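Local coordinates for protein SusD homolog (Bacteroides thetaiotaomicron VPI-5482, PDB 3IV0) that probably binds glycans at the outer membrane as a SusD-family sugar-binding protein, although its precise function is not established, at residues 48-52 with 53-57; 428-431 with 432-436. All blocks are in the same frame, centred on the assembly; numbering follows the deposited sequence.

Interaction 1: residues 48-52 with 53-57; sequences GDMRC and APITA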
# COMPACT_ATOMS: atom_id res chain seq x y z
N GLY A 48 -4.49 -4.32 4.60
CA GLY A 48 -3.52 -4.87 3.66
C GLY A 48 -2.63 -5.97 4.20
O GLY A 48 -2.27 -6.87 3.44
N ASP A 49 -2.24 -5.90 5.46
CA ASP A 49 -1.40 -6.97 6.03
C ASP A 49 -2.22 -8.06 6.72
O ASP A 49 -1.94 -9.24 6.57
CB ASP A 49 -0.44 -6.38 7.04
CG ASP A 49 0.50 -5.41 6.45
OD1 ASP A 49 1.19 -5.79 5.49
OD2 ASP A 49 0.59 -4.27 6.97
N MSE A 50 -3.20 -7.68 7.53
CA MSE A 50 -3.81 -8.59 8.51
C MSE A 50 -4.99 -9.38 7.97
O MSE A 50 -5.24 -10.52 8.39
CB MSE A 50 -4.21 -7.76 9.73
CG MSE A 50 -3.01 -7.14 10.50
SE MSE A 50 -3.59 -6.04 11.91
CE MSE A 50 -4.13 -7.39 13.17
N ARG A 51 -5.75 -8.80 7.06
CA ARG A 51 -6.99 -9.39 6.61
C ARG A 51 -6.71 -10.65 5.81
O ARG A 51 -5.90 -10.65 4.88
CB ARG A 51 -7.75 -8.40 5.76
CG ARG A 51 -9.16 -8.85 5.47
CD ARG A 51 -9.95 -7.75 4.80
NE ARG A 51 -11.31 -8.18 4.48
CZ ARG A 51 -12.19 -7.42 3.87
NH1 ARG A 51 -11.86 -6.20 3.47
NH2 ARG A 51 -13.38 -7.87 3.60
N CYS A 52 -7.36 -11.75 6.19
CA CYS A 52 -7.15 -13.08 5.59
C CYS A 52 -5.73 -13.59 5.73
O CYS A 52 -5.34 -14.50 5.01
CB CYS A 52 -7.60 -13.13 4.12
SG CYS A 52 -9.36 -12.76 3.91
N ALA A 53 -4.93 -13.00 6.64
CA ALA A 53 -3.59 -13.48 6.92
C ALA A 53 -3.65 -14.60 7.98
O ALA A 53 -4.52 -14.56 8.87
CB ALA A 53 -2.72 -12.32 7.42
N PRO A 54 -2.74 -15.57 7.88
CA PRO A 54 -2.68 -16.68 8.84
C PRO A 54 -1.97 -16.25 10.13
O PRO A 54 -0.85 -16.69 10.44
CB PRO A 54 -1.92 -17.74 8.07
CG PRO A 54 -1.00 -17.00 7.22
CD PRO A 54 -1.75 -15.73 6.81
N ILE A 55 -2.66 -15.38 10.87
CA ILE A 55 -2.13 -14.76 12.07
C ILE A 55 -3.01 -15.10 13.27
O ILE A 55 -4.22 -15.33 13.15
CB ILE A 55 -1.99 -13.23 11.90
CG1 ILE A 55 -3.32 -12.54 11.60
CG2 ILE A 55 -0.94 -12.92 10.84
CD1 ILE A 55 -3.18 -10.99 11.56
N THR A 56 -2.37 -15.09 14.43
CA THR A 56 -3.04 -15.37 15.68
C THR A 56 -2.57 -14.39 16.75
O THR A 56 -1.38 -14.15 16.86
CB THR A 56 -2.72 -16.80 16.17
OG1 THR A 56 -3.07 -17.74 15.15
CG2 THR A 56 -3.47 -17.11 17.44
N ALA A 57 -3.51 -13.84 17.52
CA ALA A 57 -3.19 -12.95 18.64
C ALA A 57 -2.62 -13.72 19.80
O ALA A 57 -3.07 -14.81 20.09
CB ALA A 57 -4.43 -12.19 19.08

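Interaction 2: residues 428-431 with 432-436; sequences HYYY and DLVRT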
# COMPACT_ATOMS: atom_id res chain seq x y z
N HIS A 428 0.48 -5.04 1.20
CA HIS A 428 0.12 -5.57 -0.10
C HIS A 428 -0.57 -6.93 -0.08
O HIS A 428 -1.25 -7.25 -1.02
CB HIS A 428 1.35 -5.65 -1.01
CG HIS A 428 1.89 -4.32 -1.39
ND1 HIS A 428 1.27 -3.54 -2.35
CD2 HIS A 428 2.92 -3.60 -0.89
CE1 HIS A 428 1.95 -2.40 -2.45
NE2 HIS A 428 2.95 -2.42 -1.59
N TYR A 429 -0.35 -7.74 0.94
CA TYR A 429 -0.79 -9.11 0.97
C TYR A 429 -2.25 -9.28 0.58
O TYR A 429 -2.58 -9.99 -0.39
CB TYR A 429 -0.54 -9.68 2.36
CG TYR A 429 -1.22 -11.00 2.61
CD1 TYR A 429 -0.74 -12.18 2.04
CD2 TYR A 429 -2.32 -11.06 3.45
CE1 TYR A 429 -1.41 -13.41 2.30
CE2 TYR A 429 -3.00 -12.26 3.69
CZ TYR A 429 -2.52 -13.41 3.16
OH TYR A 429 -3.24 -14.58 3.46
N TYR A 430 -3.14 -8.65 1.33
CA TYR A 430 -4.54 -8.88 1.11
C TYR A 430 -4.97 -8.37 -0.26
O TYR A 430 -5.76 -9.00 -0.96
CB TYR A 430 -5.39 -8.26 2.22
CG TYR A 430 -6.85 -8.39 1.95
CD1 TYR A 430 -7.52 -9.59 2.14
CD2 TYR A 430 -7.56 -7.34 1.45
CE1 TYR A 430 -8.88 -9.69 1.87
CE2 TYR A 430 -8.89 -7.42 1.18
CZ TYR A 430 -9.56 -8.61 1.38
OH TYR A 430 -10.91 -8.74 1.13
N TYR A 431 -4.47 -7.19 -0.60
CA TYR A 431 -4.87 -6.55 -1.82
C TYR A 431 -4.36 -7.33 -3.04
O TYR A 431 -5.09 -7.46 -4.04
CB TYR A 431 -4.34 -5.12 -1.78
CG TYR A 431 -5.05 -4.25 -0.77
CD1 TYR A 431 -6.43 -4.10 -0.79
CD2 TYR A 431 -4.34 -3.53 0.17
CE1 TYR A 431 -7.08 -3.28 0.13
CE2 TYR A 431 -4.98 -2.69 1.08
CZ TYR A 431 -6.34 -2.54 1.01
OH TYR A 431 -7.01 -1.66 1.86
N ASP A 432 -3.17 -7.91 -2.94
CA ASP A 432 -2.67 -8.80 -4.01
C ASP A 432 -3.58 -10.01 -4.15
O ASP A 432 -3.87 -10.46 -5.26
CB ASP A 432 -1.25 -9.25 -3.70
CG ASP A 432 -0.21 -8.20 -4.02
OD1 ASP A 432 -0.51 -7.17 -4.67
OD2 ASP A 432 0.98 -8.50 -3.74
N LEU A 433 -4.01 -10.57 -3.02
CA LEU A 433 -4.92 -11.69 -3.11
C LEU A 433 -6.21 -11.32 -3.80
O LEU A 433 -6.78 -12.13 -4.56
CB LEU A 433 -5.22 -12.25 -1.72
CG LEU A 433 -4.09 -12.98 -1.01
CD1 LEU A 433 -4.58 -13.34 0.39
CD2 LEU A 433 -3.71 -14.26 -1.74
N VAL A 434 -6.76 -10.14 -3.51
CA VAL A 434 -8.01 -9.76 -4.13
C VAL A 434 -7.86 -9.55 -5.65
O VAL A 434 -8.65 -10.08 -6.43
CB VAL A 434 -8.61 -8.50 -3.46
CG1 VAL A 434 -9.79 -7.93 -4.26
CG2 VAL A 434 -9.03 -8.81 -2.00
N ARG A 435 -6.85 -8.78 -6.06
CA ARG A 435 -6.75 -8.41 -7.46
C ARG A 435 -6.33 -9.59 -8.33
O ARG A 435 -6.48 -9.53 -9.52
CB ARG A 435 -5.76 -7.23 -7.67
CG ARG A 435 -4.34 -7.61 -7.32
CD ARG A 435 -3.35 -6.46 -7.53
NE ARG A 435 -1.99 -6.90 -7.29
CZ ARG A 435 -1.28 -7.64 -8.14
NH1 ARG A 435 -1.79 -8.04 -9.27
NH2 ARG A 435 -0.05 -7.97 -7.83
N THR A 436 -5.78 -10.63 -7.73
CA THR A 436 -5.40 -11.84 -8.49
C THR A 436 -6.49 -12.90 -8.38
O THR A 436 -6.37 -13.97 -9.02
CB THR A 436 -4.07 -12.44 -7.97
OG1 THR A 436 -4.24 -12.80 -6.59
CG2 THR A 436 -2.90 -11.49 -8.19
O HOH W 1 -1.20 -4.67 -3.33

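Interaction 1: residues 48-52 with 53-57
The amide Ala53 N gives its hydrogen to Met50 O over 3.1 Å, with an N-H...O angle of 159°, as the chain wheels round after the last helical residue. This bond closes a type II beta turn from Met50 to Ala53, in which Arg51 is the first residue to leave helical geometry and Cys52 takes a positive phi of 61°, an uncommon value for a residue with a side chain. Alanine suits the exit of the turn, its small methyl CB fitting close against two successive carbonyls, 3.2 Å from Met50 O and 3.3 Å from Asp49 O. Pro54 follows at the centre of an inverse gamma turn, closed by a weak bond of 2.9 Å from Ile55 N to Ala53 O, and its ring limits the backbone freedom there. Ile55 then folds back over the turn. Its CG1 lies between backbone N and carbonyl carbon (chi1 60°), which carries CD1 back to Met50, 3.9 Å from Met50 CB. The two side chains cross at about a right angle, and the flexible Met50 chain, selenomethionine in the crystal, bends at its last torsion so that CE also stays near the same methyl. Helix 43-50 thus passes into strand 55-57, which pairs antiparallel with strand 300-302; Met50 packs on Tyr64, Val65 and Leu68 of helix 63-69, and Ile55 on Phe300 and Tyr302.

Interaction 2: residues 428-431 with 432-436
Leu433 CD1 lies over a face of the Tyr429 ring, 3.8 Å from its centroid, and Val434 CG2 does the same to Tyr430 at 3.8 Å; both are CH-pi contacts between residues four apart, displaced toward the hydroxyl end, with CZ the nearest ring atom. The tyrosine torsions explain the match: with CG trans to the backbone N (chi1 168° and 175°), each ring swings alongside the residue one turn on. Tyrosine fits here because the ring packs on an aliphatic branch while its hydroxyl still finds a carbonyl, Trp459 O in the case of Tyr430.

The backbone bonds are those of an alpha helix, i to i+4, from Asp432 N to His428 O (2.8 Å) through Arg435 N to Tyr431 O. They begin the short helix 429-436, one of the many helices of the largely alpha-helical SusD fold. Asp432 O is gripped twice from opposite faces of the carbonyl plane, once by Thr436 N. The second donor is the side chain, with Thr436 OG1 2.7 Å from Asp432 O.

Charge gathers on one side. Arg435 reaches Asp432 OD1 side-on with NE (3.0 Å) and, more loosely, NH2, both from the same side above the carboxylate plane. OD1 also accepts from a water at 2.9 Å, which lies in the plane of the His428 ring, 2.9 Å from ND1; on the ring's other nitrogen, His428 NE2 is hydrogen-bonded to Val364 O. An alanine at Asp432 would remove the carboxylate and probably leave Arg435 and Arg419 without this shared counter-charge and the water without its acceptor. Asp432 OD2 is paired with Arg419 NE, while Arg435 NH1 bridges to Glu376.

Interaction 1 comes first along the chain and interaction 2 some 370 residues later, yet their centres are only about 13 Å apart. The end of helix 43-50 meets the start of helix 429-436: Gly48 O lies 2.9 Å from Tyr430 N, and Cys52 O 2.6 Å from Tyr429 OH, both probable hydrogen bonds. The tyrosine rings that pack along helix 429-436 in interaction 2 thus also face the turn of interaction 1, where Arg51 and Cys52 touch Tyr430, and Ala53 and Pro54 touch Tyr429. The two interactions lie in different regions of the SusD sequence, so this junction ties early and late parts of the chain together within one helical body.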